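Local coordinates for farnesyl pyrophosphate synthase (PDB 3ZOU), which catalyses the condensation of geranyl diphosphate with isopentenyl diphosphate to give farnesyl diphosphate, a fifteen-carbon precursor of larger isoprenoids, at residues 72-75 / 76-79; 172-175 / 176-179; 248-251 / 252-256; 260-263 / 264-268. One frame throughout, in Å; residues are numbered along the deposited sequence. Where two conformers were deposited one is given.

How the contacts relate
All four contacts are local, made between neighbouring helical turns, so none closes a loop of any length. They follow one another along the chain without nesting or crossing. Contact 1 lies nearest the middle of this mainly helical prenyltransferase, on helix 67-85, its nearest atoms about 11 Å from those of contact 2, and touches none of the others. The other three form a cluster. Contact 2, on helix 171-196, packs against helix 250-254 of contact 3, Leu174 CD2 lying 3.8 Å from Leu253 CD1; its Glu175 OE2 lies 2.7 Å from Tyr262 OH of contact 4, a probable hydrogen bond. Contact 3 leads into helix 256-273, which carries contact 4, and Tyr250 meets Tyr262.

Contact 1: residues 72-75 / 76-79; sequences AVEL and IHAY
Glu74 and His77 run side by side, pointing the same way off helix 67-85, and Glu74 OE2 comes in the plane of the imidazole to its carbon edge, 3.8 Å from His77 CD2. The looser, solvent side of the contact is the partly exposed His77 ring; Glu74 itself is buried, and no hydrogen bond joins the two side chains. Both have CG anti to the backbone N (chi1 -167° in Glu74), which sets them alongside each other. On the packed side, by contrast, Ile76 folds CG1 back to 3.5 Å from Ala72 O, while its side chain meets Leu145 and Ala149 of helix 135-149, Ala121 of helix 107-126 and Leu185 of helix 171-196, as expected of a central helix in the prenyltransferase fold. Below these side chains run the regular helical bonds, among them Ala78 N to Glu74 O at 2.8 Å. At the far end the side chain of Tyr79, five residues before magnesium-binding Asp84 and itself about 5 Å from the bound geranyl diphosphate, meets His83 edge-to-face. Glu74 OE2 also forms a salt bridge with Arg46, which takes up much of the carboxylate's charge, so any pull toward a protonated His77 is probably small.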
# COMPACT_ATOMS: atom_id res chain seq x y z
N ALA A 72 -1.90 -11.62 2.71
CA ALA A 72 -1.31 -10.25 2.74
C ALA A 72 0.16 -10.31 2.46
O ALA A 72 0.68 -9.52 1.65
CB ALA A 72 -1.59 -9.56 4.03
N VAL A 73 0.90 -11.22 3.11
CA VAL A 73 2.35 -11.22 2.86
C VAL A 73 2.67 -11.66 1.45
O VAL A 73 3.62 -11.16 0.86
CB VAL A 73 3.16 -12.00 3.92
CG1 VAL A 73 2.94 -11.32 5.27
CG2 VAL A 73 2.74 -13.48 3.99
N GLU A 74 1.86 -12.55 0.86
CA GLU A 74 2.10 -12.97 -0.48
C GLU A 74 1.80 -11.85 -1.48
O GLU A 74 2.48 -11.69 -2.45
CB GLU A 74 1.34 -14.27 -0.85
CG GLU A 74 1.85 -14.85 -2.15
CD GLU A 74 3.32 -15.35 -2.18
OE1 GLU A 74 3.89 -15.54 -1.09
OE2 GLU A 74 3.79 -15.57 -3.30
N LEU A 75 0.76 -11.08 -1.15
CA LEU A 75 0.41 -9.95 -2.01
C LEU A 75 1.53 -8.93 -2.03
O LEU A 75 1.83 -8.36 -3.10
CB LEU A 75 -0.89 -9.33 -1.56
CG LEU A 75 -2.12 -10.21 -1.93
CD1 LEU A 75 -3.30 -9.74 -1.11
CD2 LEU A 75 -2.44 -10.23 -3.41
N ILE A 76 2.08 -8.62 -0.84
CA ILE A 76 3.19 -7.67 -0.81
C ILE A 76 4.36 -8.25 -1.67
O ILE A 76 5.05 -7.54 -2.42
CB ILE A 76 3.63 -7.33 0.62
CG1 ILE A 76 2.53 -6.57 1.39
CG2 ILE A 76 4.96 -6.55 0.64
CD1 ILE A 76 2.16 -5.23 0.79
N HIS A 77 4.73 -9.48 -1.38
CA HIS A 77 5.79 -10.13 -2.10
C HIS A 77 5.59 -10.07 -3.65
O HIS A 77 6.46 -9.61 -4.37
CB HIS A 77 5.92 -11.59 -1.64
CG HIS A 77 7.02 -12.33 -2.30
ND1 HIS A 77 8.32 -11.92 -2.34
CD2 HIS A 77 6.97 -13.47 -3.04
CE1 HIS A 77 9.03 -12.79 -3.02
NE2 HIS A 77 8.23 -13.72 -3.46
N ALA A 78 4.40 -10.41 -4.09
CA ALA A 78 4.07 -10.42 -5.52
C ALA A 78 4.19 -9.04 -6.11
O ALA A 78 4.76 -8.87 -7.16
CB ALA A 78 2.66 -10.94 -5.71
N TYR A 79 3.67 -8.02 -5.39
CA TYR A 79 3.70 -6.64 -5.96
C TYR A 79 5.19 -6.25 -6.08
O TYR A 79 5.61 -5.65 -7.11
CB TYR A 79 2.90 -5.62 -5.18
CG TYR A 79 3.73 -4.55 -4.45
CD1 TYR A 79 4.32 -3.55 -5.16
CD2 TYR A 79 3.88 -4.52 -3.09
CE1 TYR A 79 5.10 -2.58 -4.53
CE2 TYR A 79 4.66 -3.58 -2.45
CZ TYR A 79 5.26 -2.60 -3.16
OH TYR A 79 6.05 -1.69 -2.53

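Contact 2: residues 172-175 / 176-179; sequences AALE and VMHR
Arg179 N reaches Glu175 O at 2.8 Å, and His178 N reaches Leu174 O at 2.9 Å, two successive i to i+4 bonds in the opening turns of helix 171-196, the alpha helix that further along supplies Lys181 and Thr182 to the geranyl diphosphate pocket. The Glu175 side chain extends away from these bonds: OE2 accepts from Tyr262 OH and from Gln171 NE2, with a weaker bond from Tyr250 OH, so this one oxygen has two hydrogen bonds and a third, weak one. Arg179 does the reverse and folds back along its own helix. Its CG presses to 3.1 Å from Glu175 O, and a nearly eclipsed bend at chi3 (-15°) brings a guanidinium face over Val176 CA, 3.5 Å from the plane and offset toward the rim. The charged ends of Arg179 and Glu175 do not meet. Instead the guanidinium lies close to that of Arg26 of the second subunit, a close approach of like charges, probably eased by solvent, since Arg179 is exposed. On another side of the helix, the side chain of His178 lies about 4 Å from a magnesium ion, while Leu217 and Gln220 of helix 202-227 pack against it. Leu174, with CG anti to the backbone N, crosses this imidazole at a slant, its CG 3.8 Å from His178 CD2 and its CD1 3.7 Å from His178 NE2.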
# COMPACT_ATOMS: atom_id res chain seq x y z
N ALA A 172 28.91 -6.68 6.66
CA ALA A 172 27.95 -5.95 7.45
C ALA A 172 26.93 -5.21 6.53
O ALA A 172 25.73 -5.26 6.78
CB ALA A 172 28.62 -4.97 8.43
N ALA A 173 27.42 -4.55 5.51
CA ALA A 173 26.58 -3.82 4.61
C ALA A 173 25.71 -4.76 3.74
O ALA A 173 24.53 -4.45 3.47
CB ALA A 173 27.39 -2.88 3.74
N LEU A 174 26.27 -5.89 3.33
CA LEU A 174 25.49 -6.88 2.59
C LEU A 174 24.34 -7.34 3.47
O LEU A 174 23.20 -7.49 2.96
CB LEU A 174 26.35 -8.05 2.15
CG LEU A 174 25.65 -9.15 1.32
CD1 LEU A 174 25.15 -8.57 -0.01
CD2 LEU A 174 26.59 -10.30 1.03
N GLU A 175 24.59 -7.52 4.75
CA GLU A 175 23.58 -8.02 5.68
C GLU A 175 22.50 -6.98 5.99
O GLU A 175 21.30 -7.33 6.08
CB GLU A 175 24.18 -8.63 6.94
CG GLU A 175 24.88 -9.92 6.53
CD GLU A 175 25.45 -10.71 7.68
OE1 GLU A 175 25.40 -10.23 8.84
OE2 GLU A 175 25.91 -11.84 7.40
N VAL A 176 22.93 -5.71 6.09
CA VAL A 176 21.94 -4.61 6.26
C VAL A 176 20.97 -4.65 5.04
O VAL A 176 19.76 -4.53 5.20
CB VAL A 176 22.61 -3.23 6.30
CG1 VAL A 176 21.63 -2.07 6.13
CG2 VAL A 176 23.27 -3.08 7.67
N MET A 177 21.52 -4.82 3.85
CA MET A 177 20.72 -4.81 2.61
C MET A 177 19.73 -5.97 2.68
O MET A 177 18.54 -5.80 2.49
CB MET A 177 21.61 -4.94 1.41
CG MET A 177 20.91 -4.82 0.09
SD MET A 177 20.09 -6.31 -0.51
CE MET A 177 21.50 -7.31 -1.02
N HIS A 178 20.27 -7.16 2.95
CA HIS A 178 19.40 -8.37 3.00
C HIS A 178 18.34 -8.24 4.06
O HIS A 178 17.16 -8.58 3.80
CB HIS A 178 20.20 -9.66 3.23
CG HIS A 178 20.94 -10.14 2.03
ND1 HIS A 178 20.43 -10.13 0.77
CD2 HIS A 178 22.20 -10.66 1.92
CE1 HIS A 178 21.32 -10.63 -0.07
NE2 HIS A 178 22.39 -10.96 0.62
N ARG A 179 18.71 -7.77 5.26
CA ARG A 179 17.77 -7.66 6.35
C ARG A 179 16.58 -6.76 5.96
O ARG A 179 15.46 -7.02 6.35
CB ARG A 179 18.42 -7.20 7.66
CG ARG A 179 19.34 -8.25 8.32
CD ARG A 179 19.91 -7.82 9.70
NE ARG A 179 19.70 -6.40 9.85
CZ ARG A 179 20.64 -5.43 9.80
NH1 ARG A 179 21.96 -5.72 9.73
NH2 ARG A 179 20.19 -4.14 9.80

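Contact 3: residues 248-251 / 252-256; sequences PTYP and ALLGL
Tyr250 O takes two backbone N-H groups: Leu254 N binds it at 2.9 Å, nearly along the C=O axis, and Leu253 N adds a weak, bent bond at 3.2 Å. Leu253 N is itself shared, its better bond going to Thr249 O at 3.0 Å. Leu254 then curls over the same carbonyl, CB 3.3 Å from Tyr250 O, and sets its CD1 at the rim of the tyrosine ring, near the ring plane. These bonds belong to the short helix 250-254, whose N-cap is Thr249. With chi1 at 63°, OG1 sits between the backbone N and the carbonyl carbon and accepts from Ala252 N at 3.1 Å, a capping bond. Pro251, which has no N-H to offer, suits the first turn, while Tyr250 N is held by the carboxylate of Asp224, in the second aspartate-rich (DDxxD) motif familiar from prenyltransferases. The side chain of Thr249 lies about 5 Å from a magnesium ion. Its backbone N, buried here, has no partner in the model. At the other end Gly255 turns to positive phi (98°), stopping the helix, and is at once the N-cap of helix 256-273. Its N donates to Pro251 O at 2.8 Å, and beyond this bend Leu256 CD1 returns to 4.2 Å from Pro251 CG.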
# COMPACT_ATOMS: atom_id res chain seq x y z
N PRO A 248 29.43 -9.31 -5.28
CA PRO A 248 29.90 -9.36 -3.90
C PRO A 248 28.99 -10.29 -3.06
O PRO A 248 27.95 -9.88 -2.53
CB PRO A 248 29.81 -7.90 -3.45
CG PRO A 248 28.69 -7.33 -4.29
CD PRO A 248 28.40 -8.27 -5.44
N THR A 249 29.41 -11.54 -2.93
CA THR A 249 28.55 -12.64 -2.45
C THR A 249 29.11 -13.20 -1.19
O THR A 249 30.23 -12.91 -0.81
CB THR A 249 28.51 -13.76 -3.48
OG1 THR A 249 29.84 -14.29 -3.62
CG2 THR A 249 28.02 -13.23 -4.85
N TYR A 250 28.34 -14.03 -0.48
CA TYR A 250 28.89 -14.61 0.71
C TYR A 250 30.18 -15.47 0.46
O TYR A 250 31.10 -15.34 1.23
CB TYR A 250 27.81 -15.38 1.52
CG TYR A 250 26.90 -14.46 2.26
CD1 TYR A 250 27.28 -13.85 3.44
CD2 TYR A 250 25.63 -14.19 1.78
CE1 TYR A 250 26.47 -12.98 4.10
CE2 TYR A 250 24.80 -13.32 2.45
CZ TYR A 250 25.24 -12.73 3.62
OH TYR A 250 24.43 -11.90 4.33
N PRO A 251 30.18 -16.31 -0.58
CA PRO A 251 31.46 -17.02 -0.90
C PRO A 251 32.63 -16.09 -1.18
O PRO A 251 33.76 -16.35 -0.70
CB PRO A 251 31.09 -17.85 -2.13
CG PRO A 251 29.64 -18.15 -1.92
CD PRO A 251 29.08 -16.84 -1.38
N ALA A 252 32.37 -14.99 -1.88
CA ALA A 252 33.49 -14.04 -2.18
C ALA A 252 33.99 -13.40 -0.92
O ALA A 252 35.20 -13.16 -0.74
CB ALA A 252 33.05 -12.98 -3.18
N LEU A 253 33.08 -13.14 0.02
CA LEU A 253 33.45 -12.39 1.19
C LEU A 253 34.11 -13.20 2.26
O LEU A 253 35.09 -12.78 2.89
CB LEU A 253 32.21 -11.72 1.80
CG LEU A 253 31.73 -10.46 1.12
CD1 LEU A 253 30.36 -10.10 1.67
CD2 LEU A 253 32.69 -9.32 1.34
N LEU A 254 33.60 -14.43 2.43
CA LEU A 254 34.00 -15.27 3.50
C LEU A 254 34.96 -16.40 3.04
O LEU A 254 35.64 -16.96 3.88
CB LEU A 254 32.73 -15.92 4.09
CG LEU A 254 31.79 -14.93 4.77
CD1 LEU A 254 30.60 -15.73 5.30
CD2 LEU A 254 32.42 -14.20 5.93
N GLY A 255 34.89 -16.76 1.78
CA GLY A 255 35.45 -17.95 1.17
C GLY A 255 34.33 -18.98 1.08
O GLY A 255 33.39 -18.88 1.89
N LEU A 256 34.40 -19.88 0.10
CA LEU A 256 33.34 -20.87 -0.15
C LEU A 256 33.06 -21.73 1.06
O LEU A 256 31.89 -21.86 1.58
CB LEU A 256 33.65 -21.76 -1.38
CG LEU A 256 32.54 -22.76 -1.80
CD1 LEU A 256 31.20 -22.08 -2.01
CD2 LEU A 256 32.95 -23.54 -3.05

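Contact 4: residues 260-263 / 264-268; sequences KGYA and LELRD
Helix 256-273 offers a textbook CH-pi contact between residues one turn apart, Tyr262 and Leu266, on the side of the helix that faces helix 202-227. Leu266 CD1 stands 3.9 Å from the centroid of the phenol ring and only 13° off the ring normal, so the methyl sits squarely over the middle of one face. The other branch leans toward the far end of the ring, Leu266 CD2 being 4.0 Å from Tyr262 OH. What puts the ring there is the first torsion of Tyr262, with CG anti to the backbone N (chi1 -174°), which lays the phenol along the helix toward the following turn. Beneath the pair, Leu266 N binds Tyr262 O at 3.0 Å, and the isobutyl group bends back over that same carbonyl, CG 3.4 Å from Tyr262 O. Val221 and Ala218 of helix 202-227 complete the packing around Leu266, and the phenol hydroxyl is hydrogen-bonded to Glu175 of helix 171-196, which probably helps to hold the outer end of the ring. On a different side of the helix, Ala263 meets Val292 of helix 282-293, and Ala263 O accepts from Arg267 N at 3.0 Å in an almost straight bond. The Arg267 side chain, bent at chi3, forms a salt bridge with its neighbour Asp268: NE and NH2 both grip Asp268 OD1 at 2.9 Å from the same face of the carboxylate, NE standing 39° out of its plane.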
# COMPACT_ATOMS: atom_id res chain seq x y z
N LYS A 260 29.74 -21.86 3.65
CA LYS A 260 28.95 -23.10 3.97
C LYS A 260 28.79 -23.28 5.49
O LYS A 260 27.72 -23.61 6.02
CB LYS A 260 29.63 -24.30 3.35
CG LYS A 260 29.54 -24.32 1.86
CD LYS A 260 30.34 -25.46 1.24
CE LYS A 260 29.96 -25.57 -0.20
NZ LYS A 260 30.57 -26.70 -0.96
N GLY A 261 29.87 -22.99 6.23
CA GLY A 261 29.86 -22.98 7.65
C GLY A 261 28.90 -22.03 8.32
O GLY A 261 28.25 -22.29 9.36
N TYR A 262 28.89 -20.82 7.75
CA TYR A 262 28.01 -19.80 8.23
C TYR A 262 26.53 -20.16 8.00
O TYR A 262 25.75 -19.89 8.85
CB TYR A 262 28.36 -18.50 7.51
CG TYR A 262 27.61 -17.25 7.99
CD1 TYR A 262 27.41 -16.97 9.35
CD2 TYR A 262 27.13 -16.35 7.04
CE1 TYR A 262 26.77 -15.81 9.77
CE2 TYR A 262 26.49 -15.18 7.46
CZ TYR A 262 26.30 -14.94 8.81
OH TYR A 262 25.62 -13.81 9.23
N ALA A 263 26.23 -20.79 6.90
CA ALA A 263 24.85 -21.26 6.64
C ALA A 263 24.41 -22.20 7.73
O ALA A 263 23.33 -22.06 8.28
CB ALA A 263 24.73 -21.90 5.29
N LEU A 264 25.31 -23.11 8.12
CA LEU A 264 24.95 -23.98 9.26
C LEU A 264 24.75 -23.27 10.57
O LEU A 264 23.86 -23.58 11.35
CB LEU A 264 25.99 -25.12 9.46
CG LEU A 264 26.19 -26.03 8.26
CD1 LEU A 264 27.13 -27.15 8.67
CD2 LEU A 264 24.93 -26.61 7.69
N GLU A 265 25.60 -22.28 10.83
CA GLU A 265 25.48 -21.49 12.04
C GLU A 265 24.14 -20.75 12.10
O GLU A 265 23.54 -20.66 13.16
CB GLU A 265 26.63 -20.48 12.14
CG GLU A 265 27.98 -21.16 12.29
CD GLU A 265 29.17 -20.26 12.19
OE1 GLU A 265 29.08 -19.11 11.69
OE2 GLU A 265 30.23 -20.76 12.60
N LEU A 266 23.69 -20.23 10.96
CA LEU A 266 22.40 -19.51 10.86
C LEU A 266 21.23 -20.49 11.10
O LEU A 266 20.31 -20.21 11.88
CB LEU A 266 22.26 -18.80 9.51
CG LEU A 266 23.24 -17.60 9.34
CD1 LEU A 266 23.30 -17.27 7.90
CD2 LEU A 266 22.79 -16.42 10.23
N ARG A 267 21.30 -21.66 10.45
CA ARG A 267 20.31 -22.70 10.76
C ARG A 267 20.29 -22.96 12.29
O ARG A 267 19.25 -23.07 12.94
CB ARG A 267 20.67 -23.99 10.10
CG ARG A 267 19.79 -25.17 10.52
CD ARG A 267 20.47 -26.49 10.22
NE ARG A 267 21.69 -26.61 11.01
CZ ARG A 267 22.61 -27.55 10.78
NH1 ARG A 267 22.47 -28.34 9.73
NH2 ARG A 267 23.72 -27.57 11.55
N ASP A 268 21.46 -23.12 12.87
CA ASP A 268 21.51 -23.38 14.29
C ASP A 268 20.93 -22.29 15.16
O ASP A 268 20.31 -22.53 16.13
CB ASP A 268 22.94 -23.69 14.74
CG ASP A 268 23.49 -24.92 14.15
OD1 ASP A 268 22.71 -25.78 13.63
OD2 ASP A 268 24.75 -25.08 14.25